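Long-range contacts in MdcA (Pseudomonas aeruginosa, PDB 5VIT), which is the alpha subunit of malonate decarboxylase and probably acts as a transferase that exchanges acetyl for malonyl on the acyl carrier protein of the complex: residues A[291-296]-A[313-318]; A[228-233]-A[532-537]; A[468-473]-A[510-515]; A[252-257]-A[352-357]. All blocks are in the same frame, centred on the assembly; numbering follows the deposited sequence.

Contact 1 of 4, residues A[291-296]-A[313-318]; sequences LNPHPT and GTELGM
P293 is wedged into the second loop, its ring against the backbone of G313, T314 and E315 and its carbonyl oxygen against the side chain of M318. It is the centre of an inverse gamma turn, closed by the bond from H294 N to N292 O. Both loops leave the C-terminal ends of neighbouring parallel strands of the mixed sheet, 288-290 and 308-310, and the contact between them is buried. The proline ring meets main-chain polar atoms: its CD lies 3.3 Å from G313 O and its CG 3.6 Å from E315 N. M318 closes a type II beta turn that starts at E315, and bends at both chi2 and chi3 (-69° and -72°), which curls the thioether round the proline-rich loop. Its CG comes within 3.3 Å of P293 O, while its SD sits 3.8 Å from P295 CG, the two side chains crossing obliquely. E315 passes P295 at about a right angle, with CB 4.2 Å from P295 CD. Its chain then turns at chi2 toward partners outside the two loops: OE1 pairs with T227 OG1, and OE2 accepts from Q60 NE2 and F226 N, so the buried carboxylate is gripped at both oxygens. H294 ND1 and T296 OG1 share the carboxylate of E269. At the sheet end of the contact, N292 binds a malonate ion through ND2, probably picked up from the crystallisation liquor, while N292 OD1 accepts from Q60 NE2 and takes a weak, bent bond from G313 N, 3.0 Å long with 125° at the hydrogen.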
loop_
_atom_site.group_PDB
_atom_site.type_symbol
_atom_site.label_atom_id
_atom_site.label_comp_id
_atom_site.label_asym_id
_atom_site.label_seq_id
_atom_site.Cartn_x
_atom_site.Cartn_y
_atom_site.Cartn_z
ATOM N N LEU A 291 17.779 -3.106 -22.404
ATOM C CA LEU A 291 16.525 -3.634 -22.886
ATOM C C LEU A 291 16.635 -4.047 -24.334
ATOM O O LEU A 291 17.326 -3.389 -25.138
ATOM C CB LEU A 291 15.412 -2.581 -22.745
ATOM C CG LEU A 291 13.970 -3.097 -22.658
ATOM C CD1 LEU A 291 13.735 -3.735 -21.314
ATOM C CD2 LEU A 291 12.987 -1.965 -22.858
ATOM N N ASN A 292 15.940 -5.117 -24.693
ATOM C CA ASN A 292 15.691 -5.363 -26.117
ATOM C C ASN A 292 14.906 -4.193 -26.700
ATOM O O ASN A 292 14.277 -3.438 -25.954
ATOM C CB ASN A 292 14.950 -6.674 -26.313
ATOM C CG ASN A 292 15.832 -7.862 -26.047
ATOM O OD1 ASN A 292 16.784 -8.119 -26.793
ATOM N ND2 ASN A 292 15.533 -8.596 -24.983
ATOM N N PRO A 293 14.965 -3.999 -28.022
ATOM C CA PRO A 293 14.259 -2.789 -28.453
ATOM C C PRO A 293 12.761 -3.066 -28.578
ATOM O O PRO A 293 12.275 -3.297 -29.695
ATOM C CB PRO A 293 14.900 -2.465 -29.810
ATOM C CG PRO A 293 15.335 -3.820 -30.349
ATOM C CD PRO A 293 15.668 -4.680 -29.136
ATOM N N HIS A 294 12.066 -3.081 -27.434
ATOM C CA HIS A 294 10.635 -3.376 -27.380
ATOM C C HIS A 294 9.886 -2.409 -28.275
ATOM O O HIS A 294 10.009 -1.197 -28.092
ATOM C CB HIS A 294 10.063 -3.237 -25.961
ATOM C CG HIS A 294 10.610 -4.206 -24.944
ATOM N ND1 HIS A 294 10.255 -4.151 -23.630
ATOM C CD2 HIS A 294 11.498 -5.224 -25.085
ATOM C CE1 HIS A 294 10.891 -5.123 -22.969
ATOM N NE2 HIS A 294 11.629 -5.780 -23.820
ATOM N N PRO A 295 9.079 -2.927 -29.213
ATOM C CA PRO A 295 8.210 -1.983 -29.929
ATOM C C PRO A 295 7.340 -1.154 -28.952
ATOM O O PRO A 295 7.011 -0.000 -29.231
ATOM C CB PRO A 295 7.369 -2.901 -30.830
ATOM C CG PRO A 295 8.307 -4.054 -31.129
ATOM C CD PRO A 295 9.015 -4.285 -29.793
ATOM N N THR A 296 7.042 -1.712 -27.784
ATOM C CA THR A 296 6.193 -1.019 -26.816
ATOM C C THR A 296 6.896 0.169 -26.143
ATOM O O THR A 296 6.260 0.964 -25.445
ATOM C CB THR A 296 5.687 -2.010 -25.752
ATOM O OG1 THR A 296 6.792 -2.783 -25.248
ATOM C CG2 THR A 296 4.690 -2.964 -26.390
ATOM N N GLY A 313 19.604 -8.016 -27.691
ATOM C CA GLY A 313 19.429 -8.500 -29.040
ATOM C C GLY A 313 18.527 -7.545 -29.789
ATOM O O GLY A 313 18.509 -6.340 -29.494
ATOM N N THR A 314 17.764 -8.076 -30.743
ATOM C CA THR A 314 16.854 -7.237 -31.495
ATOM C C THR A 314 15.490 -7.872 -31.646
ATOM O O THR A 314 15.335 -9.096 -31.606
ATOM C CB THR A 314 17.375 -6.908 -32.907
ATOM O OG1 THR A 314 16.528 -5.918 -33.500
ATOM C CG2 THR A 314 17.388 -8.151 -33.781
ATOM N N GLU A 315 14.506 -7.005 -31.829
ATOM C CA GLU A 315 13.137 -7.423 -32.043
ATOM C C GLU A 315 12.785 -7.196 -33.507
ATOM O O GLU A 315 12.798 -6.058 -33.985
ATOM C CB GLU A 315 12.202 -6.653 -31.105
ATOM C CG GLU A 315 12.229 -7.195 -29.696
ATOM C CD GLU A 315 11.785 -8.645 -29.654
ATOM O OE1 GLU A 315 10.740 -8.953 -30.262
ATOM O OE2 GLU A 315 12.478 -9.485 -29.038
ATOM N N LEU A 316 12.483 -8.288 -34.203
ATOM C CA LEU A 316 12.253 -8.262 -35.641
ATOM C C LEU A 316 11.315 -7.144 -36.050
ATOM O O LEU A 316 10.193 -7.043 -35.547
ATOM C CB LEU A 316 11.698 -9.599 -36.125
ATOM C CG LEU A 316 11.532 -9.754 -37.637
ATOM C CD1 LEU A 316 12.860 -9.493 -38.328
ATOM C CD2 LEU A 316 11.005 -11.150 -37.983
ATOM N N GLY A 317 11.809 -6.303 -36.959
ATOM C CA GLY A 317 11.046 -5.198 -37.494
ATOM C C GLY A 317 11.410 -3.862 -36.896
ATOM O O GLY A 317 10.978 -2.815 -37.382
ATOM N N MET A 318 12.210 -3.886 -35.838
ATOM C CA MET A 318 12.623 -2.645 -35.206
ATOM C C MET A 318 13.901 -2.065 -35.848
ATOM O O MET A 318 14.255 -0.900 -35.588
ATOM C CB MET A 318 12.831 -2.864 -33.701
ATOM C CG MET A 318 11.539 -3.071 -32.912
ATOM S SD MET A 318 10.589 -1.546 -32.849
ATOM C CE MET A 318 11.555 -0.539 -31.719
#

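Contact 2 of 4, residues A[228-233]-A[532-537]; sequences RDPRHI and KSIAEL
P230 lies against the start of helix 534-540, its CG 3.4 Å from S533 C. The same ring atom meets the end of L537, CG to CD1 at 3.7 Å, while I534 crosses the ring at about a right angle and puts its CD1 3.8 Å from P230 CD. Beside this apolar patch R231 lays one guanidinium face over S533, NE being 4.0 Å from S533 CB. No direct hydrogen bond joins the segments. Instead a water donates to D229 OD1 and accepts from I534 N at 2.7 Å, linking the loop to the first turn of the helix. D229 OD1 has a second role: it accepts from R231 N across P230 in an Asx turn, met 46° out of the carboxylate plane. Within 532-537, S533 is the N-cap of the helix, its OG accepting from E536 N at 3.2 Å, and E536 OE1 in turn takes K532 N. R526 ties the two segments further, its NH2 bonding K532 O and, weakly, P230 O. The 3-10 turn at 230-232 thus lies between helix 534-540 and helix 263-278, where L270 packs on P230, and leads into helix 235-250.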
loop_
_atom_site.group_PDB
_atom_site.type_symbol
_atom_site.label_atom_id
_atom_site.label_comp_id
_atom_site.label_asym_id
_atom_site.label_seq_id
_atom_site.Cartn_x
_atom_site.Cartn_y
_atom_site.Cartn_z
ATOM N N ARG A 228 5.338 -7.415 -27.610
ATOM C CA ARG A 228 4.044 -7.632 -27.000
ATOM C C ARG A 228 2.991 -6.791 -27.725
ATOM O O ARG A 228 3.187 -5.607 -27.982
ATOM C CB ARG A 228 4.094 -7.304 -25.490
ATOM C CG ARG A 228 4.775 -8.394 -24.601
ATOM C CD ARG A 228 4.094 -9.744 -24.772
ATOM N NE ARG A 228 4.718 -10.880 -24.077
ATOM C CZ ARG A 228 5.667 -11.646 -24.615
ATOM N NH1 ARG A 228 6.152 -11.360 -25.813
ATOM N NH2 ARG A 228 6.166 -12.677 -23.953
ATOM N N ASP A 229 1.883 -7.435 -28.061
ATOM C CA ASP A 229 0.726 -6.813 -28.716
ATOM C C ASP A 229 -0.053 -5.973 -27.703
ATOM O O ASP A 229 -0.669 -6.526 -26.799
ATOM C CB ASP A 229 -0.157 -7.927 -29.311
ATOM C CG ASP A 229 -1.284 -7.410 -30.206
ATOM O OD1 ASP A 229 -1.635 -6.205 -30.157
ATOM O OD2 ASP A 229 -1.830 -8.252 -30.956
ATOM N N PRO A 230 -0.031 -4.634 -27.844
ATOM C CA PRO A 230 -0.725 -3.797 -26.856
ATOM C C PRO A 230 -2.233 -4.083 -26.755
ATOM O O PRO A 230 -2.860 -3.714 -25.750
ATOM C CB PRO A 230 -0.471 -2.364 -27.342
ATOM C CG PRO A 230 0.324 -2.460 -28.597
ATOM C CD PRO A 230 0.775 -3.856 -28.797
ATOM N N ARG A 231 -2.792 -4.752 -27.760
ATOM C CA ARG A 231 -4.191 -5.151 -27.725
ATOM C C ARG A 231 -4.478 -6.035 -26.517
ATOM O O ARG A 231 -5.585 -6.023 -25.998
ATOM C CB ARG A 231 -4.589 -5.885 -29.017
ATOM C CG ARG A 231 -4.959 -4.967 -30.191
ATOM C CD ARG A 231 -6.351 -4.371 -29.997
ATOM N NE ARG A 231 -6.803 -3.469 -31.062
ATOM C CZ ARG A 231 -7.072 -3.843 -32.314
ATOM N NH1 ARG A 231 -6.887 -5.104 -32.690
ATOM N NH2 ARG A 231 -7.509 -2.947 -33.205
ATOM N N HIS A 232 -3.490 -6.797 -26.053
ATOM C CA HIS A 232 -3.758 -7.731 -24.961
ATOM C C HIS A 232 -3.562 -7.136 -23.570
ATOM O O HIS A 232 -3.722 -7.834 -22.572
ATOM C CB HIS A 232 -2.893 -8.985 -25.104
ATOM C CG HIS A 232 -3.250 -9.828 -26.287
ATOM N ND1 HIS A 232 -2.889 -9.497 -27.578
ATOM C CD2 HIS A 232 -3.945 -10.987 -26.380
ATOM C CE1 HIS A 232 -3.341 -10.415 -28.411
ATOM N NE2 HIS A 232 -3.984 -11.332 -27.709
ATOM N N ILE A 233 -3.236 -5.854 -23.496
ATOM C CA ILE A 233 -3.057 -5.224 -22.193
ATOM C C ILE A 233 -4.418 -4.824 -21.616
ATOM O O ILE A 233 -5.202 -4.148 -22.279
ATOM C CB ILE A 233 -2.093 -4.014 -22.294
ATOM C CG1 ILE A 233 -0.714 -4.518 -22.746
ATOM C CG2 ILE A 233 -1.977 -3.275 -20.975
ATOM C CD1 ILE A 233 0.331 -3.448 -22.895
ATOM N N LYS A 532 -2.539 1.813 -28.548
ATOM C CA LYS A 532 -3.535 0.778 -28.217
ATOM C C LYS A 532 -3.368 -0.522 -28.990
ATOM O O LYS A 532 -4.050 -1.515 -28.704
ATOM C CB LYS A 532 -4.951 1.294 -28.474
ATOM C CG LYS A 532 -5.636 1.899 -27.263
ATOM C CD LYS A 532 -5.303 3.311 -27.153
ATOM C CE LYS A 532 -6.071 3.972 -26.052
ATOM N NZ LYS A 532 -5.443 5.290 -25.873
ATOM N N SER A 533 -2.469 -0.515 -29.972
ATOM C CA SER A 533 -2.379 -1.601 -30.948
ATOM C C SER A 533 -1.029 -1.573 -31.636
ATOM O O SER A 533 -0.316 -0.578 -31.557
ATOM C CB SER A 533 -3.476 -1.472 -32.004
ATOM O OG SER A 533 -3.280 -0.267 -32.737
ATOM N N ILE A 534 -0.689 -2.656 -32.319
ATOM C CA ILE A 534 0.501 -2.681 -33.165
ATOM C C ILE A 534 0.484 -1.561 -34.216
ATOM O O ILE A 534 1.473 -0.843 -34.387
ATOM C CB ILE A 534 0.632 -4.041 -33.846
ATOM C CG1 ILE A 534 0.908 -5.119 -32.785
ATOM C CG2 ILE A 534 1.741 -4.014 -34.876
ATOM C CD1 ILE A 534 2.284 -4.973 -32.132
ATOM N N ALA A 535 -0.649 -1.381 -34.891
ATOM C CA ALA A 535 -0.770 -0.327 -35.899
ATOM C C ALA A 535 -0.466 1.057 -35.312
ATOM O O ALA A 535 0.125 1.906 -35.988
ATOM C CB ALA A 535 -2.163 -0.341 -36.540
ATOM N N GLU A 536 -0.835 1.278 -34.052
ATOM C CA GLU A 536 -0.555 2.566 -33.415
ATOM C C GLU A 536 0.915 2.675 -33.031
ATOM O O GLU A 536 1.470 3.774 -32.996
ATOM C CB GLU A 536 -1.459 2.782 -32.198
ATOM C CG GLU A 536 -2.934 2.947 -32.588
ATOM C CD GLU A 536 -3.780 3.685 -31.543
ATOM O OE1 GLU A 536 -3.329 3.876 -30.393
ATOM O OE2 GLU A 536 -4.920 4.060 -31.886
ATOM N N LEU A 537 1.545 1.536 -32.756
ATOM C CA LEU A 537 2.984 1.508 -32.532
ATOM C C LEU A 537 3.700 1.912 -33.831
ATOM O O LEU A 537 4.653 2.685 -33.799
ATOM C CB LEU A 537 3.449 0.114 -32.040
ATOM C CG LEU A 537 3.075 -0.262 -30.591
ATOM C CD1 LEU A 537 3.625 -1.637 -30.148
ATOM C CD2 LEU A 537 3.499 0.814 -29.598
HETATM O O HOH W 1 -2.442 -4.735 -32.227
HETATM O O HOH W 2 -7.111 -1.262 -30.137
#

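Contact 3 of 4, residues A[468-473]-A[510-515]; sequences IAYLYK and LIALPE
Y470 carries its CG beside its own backbone N (chi1 -67°), and chi2 of 94° swings the ring until an edge faces the second strand. There CE1 stops 3.7 Å from A512 CB, and L510 O lies in the ring plane, 3.6 Å from Y470 CD1. One face of the ring is covered by I468 CG2 of its own segment, over its centre and 3.8 Å above the ring plane. The phenol OH passes beyond the strands to G247 O, and R251 makes a cation-pi contact with the ring. I468 and A512 belong to an antiparallel pair at the margin of the mixed sheet, where the short strand 511-512 is one of the two edge strands within this chain, and Y470 directly follows it. I468 and A512 form its hydrogen-bonded pair, with I468 N to A512 O at 2.9 Å and nearly straight (169°), and A512 N returning to I468 O. A469 and I511 are the non-hydrogen-bonded pair next to it, and I511 CA approaches I468 O to 3.1 Å in a CA-H...O contact. Past the strand, Y470 centres an inverse gamma turn, yet its N still holds L510 O at 2.8 Å. K473, in the following 3-10 turn, bonds G509 O through NZ and rests CB 4.4 Å from L510 CD2.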
loop_
_atom_site.group_PDB
_atom_site.type_symbol
_atom_site.label_atom_id
_atom_site.label_comp_id
_atom_site.label_asym_id
_atom_site.label_seq_id
_atom_site.Cartn_x
_atom_site.Cartn_y
_atom_site.Cartn_z
ATOM N N ILE A 468 1.702 -2.780 -3.203
ATOM C CA ILE A 468 3.129 -3.026 -3.158
ATOM C C ILE A 468 3.511 -3.463 -1.752
ATOM O O ILE A 468 3.151 -2.811 -0.790
ATOM C CB ILE A 468 3.944 -1.768 -3.548
ATOM C CG1 ILE A 468 3.566 -1.302 -4.956
ATOM C CG2 ILE A 468 5.449 -2.058 -3.444
ATOM C CD1 ILE A 468 4.124 0.102 -5.372
ATOM N N ALA A 469 4.228 -4.574 -1.635
ATOM C CA ALA A 469 4.885 -4.913 -0.384
ATOM C C ALA A 469 6.341 -4.502 -0.494
ATOM O O ALA A 469 7.048 -4.981 -1.389
ATOM C CB ALA A 469 4.767 -6.401 -0.083
ATOM N N TYR A 470 6.783 -3.611 0.400
ATOM C CA TYR A 470 8.171 -3.109 0.395
ATOM C C TYR A 470 9.097 -4.011 1.212
ATOM O O TYR A 470 9.526 -3.652 2.315
ATOM C CB TYR A 470 8.232 -1.677 0.943
ATOM C CG TYR A 470 7.560 -0.646 0.055
ATOM C CD1 TYR A 470 6.238 -0.271 0.270
ATOM C CD2 TYR A 470 8.249 -0.054 -1.003
ATOM C CE1 TYR A 470 5.621 0.670 -0.540
ATOM C CE2 TYR A 470 7.633 0.891 -1.824
ATOM C CZ TYR A 470 6.322 1.253 -1.583
ATOM O OH TYR A 470 5.694 2.193 -2.385
ATOM N N LEU A 471 9.390 -5.184 0.659
ATOM C CA LEU A 471 10.108 -6.242 1.364
ATOM C C LEU A 471 11.481 -5.810 1.863
ATOM O O LEU A 471 11.990 -6.356 2.845
ATOM C CB LEU A 471 10.269 -7.469 0.446
ATOM C CG LEU A 471 8.999 -8.129 -0.126
ATOM C CD1 LEU A 471 9.282 -9.532 -0.714
ATOM C CD2 LEU A 471 7.904 -8.203 0.901
ATOM N N TYR A 472 12.096 -4.832 1.201
ATOM C CA TYR A 472 13.443 -4.453 1.609
ATOM C C TYR A 472 13.446 -3.898 3.017
ATOM O O TYR A 472 14.494 -3.835 3.658
ATOM C CB TYR A 472 14.038 -3.447 0.642
ATOM C CG TYR A 472 13.508 -2.033 0.754
ATOM C CD1 TYR A 472 12.387 -1.637 0.040
ATOM C CD2 TYR A 472 14.163 -1.079 1.535
ATOM C CE1 TYR A 472 11.913 -0.341 0.123
ATOM C CE2 TYR A 472 13.693 0.213 1.627
ATOM C CZ TYR A 472 12.567 0.577 0.912
ATOM O OH TYR A 472 12.085 1.862 0.979
ATOM N N LYS A 473 12.266 -3.509 3.502
ATOM C CA LYS A 473 12.121 -2.986 4.858
ATOM C C LYS A 473 11.957 -4.088 5.906
ATOM O O LYS A 473 12.091 -3.835 7.104
ATOM C CB LYS A 473 10.918 -2.031 4.921
ATOM C CG LYS A 473 11.065 -0.759 4.065
ATOM C CD LYS A 473 9.749 0.016 4.079
ATOM C CE LYS A 473 9.883 1.460 3.633
ATOM N NZ LYS A 473 8.522 2.073 3.367
ATOM N N LEU A 510 5.078 -0.340 5.239
ATOM C CA LEU A 510 5.457 -1.716 4.871
ATOM C C LEU A 510 4.795 -2.113 3.557
ATOM O O LEU A 510 5.387 -2.806 2.712
ATOM C CB LEU A 510 5.067 -2.705 5.979
ATOM C CG LEU A 510 5.692 -2.465 7.364
ATOM C CD1 LEU A 510 5.339 -3.589 8.374
ATOM C CD2 LEU A 510 7.215 -2.293 7.241
ATOM N N ILE A 511 3.551 -1.672 3.393
ATOM C CA ILE A 511 2.851 -1.842 2.135
ATOM C C ILE A 511 2.244 -0.515 1.726
ATOM O O ILE A 511 2.037 0.374 2.555
ATOM C CB ILE A 511 1.742 -2.907 2.219
ATOM C CG1 ILE A 511 0.502 -2.349 2.922
ATOM C CG2 ILE A 511 2.247 -4.173 2.935
ATOM C CD1 ILE A 511 -0.588 -3.387 3.183
ATOM N N ALA A 512 1.995 -0.376 0.435
ATOM C CA ALA A 512 1.230 0.747 -0.085
ATOM C C ALA A 512 0.086 0.197 -0.916
ATOM O O ALA A 512 0.300 -0.615 -1.816
ATOM C CB ALA A 512 2.112 1.666 -0.925
ATOM N N LEU A 513 -1.132 0.618 -0.617
ATOM C CA LEU A 513 -2.250 0.315 -1.507
ATOM C C LEU A 513 -2.257 1.427 -2.534
ATOM O O LEU A 513 -1.623 2.457 -2.301
ATOM C CB LEU A 513 -3.576 0.246 -0.748
ATOM C CG LEU A 513 -3.717 -0.774 0.375
ATOM C CD1 LEU A 513 -5.178 -0.870 0.816
ATOM C CD2 LEU A 513 -3.174 -2.119 -0.047
ATOM N N PRO A 514 -2.952 1.231 -3.673
ATOM C CA PRO A 514 -3.021 2.314 -4.673
ATOM C C PRO A 514 -3.411 3.664 -4.066
ATOM O O PRO A 514 -2.803 4.669 -4.429
ATOM C CB PRO A 514 -4.091 1.834 -5.665
ATOM C CG PRO A 514 -4.653 0.545 -5.092
ATOM C CD PRO A 514 -3.655 0.014 -4.115
ATOM N N GLU A 515 -4.344 3.682 -3.113
ATOM C CA GLU A 515 -4.818 4.955 -2.575
ATOM C C GLU A 515 -3.777 5.580 -1.645
ATOM O O GLU A 515 -3.845 6.781 -1.370
ATOM C CB GLU A 515 -6.189 4.812 -1.860
ATOM C CG GLU A 515 -6.486 3.476 -1.205
ATOM C CD GLU A 515 -6.790 2.343 -2.200
ATOM O OE1 GLU A 515 -6.043 1.351 -2.185
ATOM O OE2 GLU A 515 -7.770 2.415 -2.976
#

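Contact 4 of 4, residues A[252-257]-A[352-357]; sequences HNVQSL and VDLFIG
D353 and Q255 lie side by side and point the same way, carboxylate and amide planes 49° apart, and the aspartate meets the main chain of Q255, while the glutamine's amide leads away. Q255 N meets D353 OD2 nearly along the C-O axis, at 2.7 Å and 161°. S256 N adds a weak bond to the same oxygen, and a water donates both to it and to N253 O. A second water donates to D353 OD1 and contacts S256 OG, so both carboxylate oxygens of this buried residue have partners. S256 replies in the opposite direction: with chi1 at 63° its OG stands between its own N and carbonyl carbon, and there accepts D353 N at 3.0 Å. Side chain thus answers main chain both ways between the two segments. V254 slides past D353 in the opposite sense, CG1 being 4.1 Å from D353 CB, and the V254 and L354 side chains cross at about a right angle, CG2 to CD1 4.0 Å. L257 CB meets the second methyl of L354, CD2, at 3.9 Å, and V352 lays CG1 3.6 Å from L257 CA. The polar end of Q255 serves K284 O and R287 NE outside the contact. N253 is the C-prime residue of the Schellman motif ending helix 235-250, and the chain then runs into strand 256-259. That strand lies parallel between 288-290 and 354-357 in the mixed sheet, while 416-420 flanks 354-357 beyond and Y249 of helix 235-250 packs on L257 and L354.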
loop_
_atom_site.group_PDB
_atom_site.type_symbol
_atom_site.label_atom_id
_atom_site.label_comp_id
_atom_site.label_asym_id
_atom_site.label_seq_id
_atom_site.Cartn_x
_atom_site.Cartn_y
_atom_site.Cartn_z
ATOM N N HIS A 252 11.707 5.835 -5.398
ATOM C CA HIS A 252 13.112 5.570 -5.149
ATOM C C HIS A 252 14.000 6.302 -6.148
ATOM O O HIS A 252 15.204 6.084 -6.180
ATOM C CB HIS A 252 13.381 4.048 -5.181
ATOM C CG HIS A 252 12.587 3.277 -4.171
ATOM N ND1 HIS A 252 12.658 3.534 -2.822
ATOM C CD2 HIS A 252 11.699 2.262 -4.318
ATOM C CE1 HIS A 252 11.847 2.714 -2.173
ATOM N NE2 HIS A 252 11.249 1.934 -3.059
ATOM N N ASN A 253 13.400 7.166 -6.960
ATOM C CA ASN A 253 14.147 7.969 -7.926
ATOM C C ASN A 253 14.988 7.082 -8.850
ATOM O O ASN A 253 16.217 7.209 -8.926
ATOM C CB ASN A 253 15.037 9.001 -7.211
ATOM C CG ASN A 253 15.610 10.047 -8.166
ATOM O OD1 ASN A 253 14.983 10.401 -9.168
ATOM N ND2 ASN A 253 16.802 10.546 -7.857
ATOM N N VAL A 254 14.309 6.187 -9.555
ATOM C CA VAL A 254 14.978 5.223 -10.401
ATOM C C VAL A 254 15.407 5.835 -11.737
ATOM O O VAL A 254 14.568 6.290 -12.510
ATOM C CB VAL A 254 14.065 4.019 -10.664
ATOM C CG1 VAL A 254 14.664 3.100 -11.738
ATOM C CG2 VAL A 254 13.787 3.273 -9.359
ATOM N N GLN A 255 16.710 5.816 -12.012
ATOM C CA GLN A 255 17.252 6.399 -13.242
ATOM C C GLN A 255 17.502 5.383 -14.358
ATOM O O GLN A 255 17.502 5.745 -15.543
ATOM C CB GLN A 255 18.569 7.124 -12.942
ATOM C CG GLN A 255 18.454 8.185 -11.875
ATOM C CD GLN A 255 17.433 9.229 -12.258
ATOM O OE1 GLN A 255 17.632 9.991 -13.208
ATOM N NE2 GLN A 255 16.314 9.257 -11.538
ATOM N N SER A 256 17.756 4.130 -13.986
ATOM C CA SER A 256 18.119 3.098 -14.966
ATOM C C SER A 256 17.539 1.744 -14.577
ATOM O O SER A 256 17.359 1.451 -13.388
ATOM C CB SER A 256 19.643 2.985 -15.111
ATOM O OG SER A 256 20.250 2.578 -13.894
ATOM N N LEU A 257 17.276 0.903 -15.571
ATOM C CA LEU A 257 16.500 -0.310 -15.303
ATOM C C LEU A 257 16.485 -1.305 -16.446
ATOM O O LEU A 257 16.872 -1.001 -17.572
ATOM C CB LEU A 257 15.048 0.049 -14.959
ATOM C CG LEU A 257 14.077 0.564 -16.049
ATOM C CD1 LEU A 257 12.666 0.715 -15.464
ATOM C CD2 LEU A 257 14.505 1.903 -16.678
ATOM N N VAL A 352 22.717 -0.943 -13.367
ATOM C CA VAL A 352 21.331 -0.507 -13.450
ATOM C C VAL A 352 20.640 -0.518 -12.067
ATOM O O VAL A 352 20.944 -1.372 -11.249
ATOM C CB VAL A 352 20.643 -1.399 -14.523
ATOM C CG1 VAL A 352 19.380 -2.083 -14.037
ATOM C CG2 VAL A 352 20.490 -0.616 -15.828
ATOM N N ASP A 353 19.772 0.470 -11.787
ATOM C CA ASP A 353 19.125 0.607 -10.465
ATOM C C ASP A 353 18.170 -0.538 -10.114
ATOM O O ASP A 353 17.946 -0.848 -8.933
ATOM C CB ASP A 353 18.279 1.898 -10.355
ATOM C CG ASP A 353 19.090 3.176 -10.423
ATOM O OD1 ASP A 353 20.307 3.104 -10.269
ATOM O OD2 ASP A 353 18.501 4.263 -10.647
ATOM N N LEU A 354 17.527 -1.102 -11.128
ATOM C CA LEU A 354 16.335 -1.891 -10.850
ATOM C C LEU A 354 16.062 -2.969 -11.904
ATOM O O LEU A 354 16.294 -2.770 -13.097
ATOM C CB LEU A 354 15.123 -0.951 -10.708
ATOM C CG LEU A 354 13.682 -1.497 -10.698
ATOM C CD1 LEU A 354 12.748 -0.480 -10.027
ATOM C CD2 LEU A 354 13.145 -1.852 -12.094
ATOM N N PHE A 355 15.564 -4.112 -11.439
ATOM C CA PHE A 355 14.957 -5.100 -12.317
ATOM C C PHE A 355 13.513 -5.245 -11.929
ATOM O O PHE A 355 13.178 -5.233 -10.747
ATOM C CB PHE A 355 15.651 -6.461 -12.222
ATOM C CG PHE A 355 14.860 -7.589 -12.835
ATOM C CD1 PHE A 355 14.853 -7.787 -14.200
ATOM C CD2 PHE A 355 14.137 -8.452 -12.038
ATOM C CE1 PHE A 355 14.132 -8.840 -14.770
ATOM C CE2 PHE A 355 13.407 -9.497 -12.587
ATOM C CZ PHE A 355 13.407 -9.688 -13.967
ATOM N N ILE A 356 12.645 -5.394 -12.919
ATOM C CA ILE A 356 11.247 -5.678 -12.620
ATOM C C ILE A 356 10.742 -6.708 -13.612
ATOM O O ILE A 356 10.914 -6.551 -14.811
ATOM C CB ILE A 356 10.371 -4.394 -12.639
ATOM C CG1 ILE A 356 8.908 -4.728 -12.319
ATOM C CG2 ILE A 356 10.498 -3.656 -13.970
ATOM C CD1 ILE A 356 8.055 -3.498 -11.951
ATOM N N GLY A 357 10.149 -7.782 -13.098
ATOM C CA GLY A 357 9.622 -8.829 -13.950
ATOM C C GLY A 357 8.435 -9.558 -13.352
ATOM O O GLY A 357 8.094 -9.376 -12.179
HETATM O O HOH W 3 18.975 6.182 -8.912
HETATM O O HOH W 4 21.112 4.708 -12.199
#

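In the fold
Contacts 1, 3 and 4 are buried and belong to the mixed sheet: contact 4 joins two of its inner strands, contact 3 the antiparallel pair at one edge, and contact 1 the loops leaving two strands toward the opposite edge, 288-290 and 308-310. Contact 2, only partly buried, touches contact 1 where T296 meets R228 and L537, their centres about 14 Å apart. Contacts 3 and 4 touch through H252 against Y470 and Y472. The chemistry differs with place: straight backbone bonds at the sheet margin, a carboxylate and hydroxyl bonded to backbone N-H groups inside, proline packing in contacts 1 and 2, with methionine in contact 1. Contacts 2 and 4 both use bridging waters, which in contact 2 replace direct hydrogen bonds between the segments.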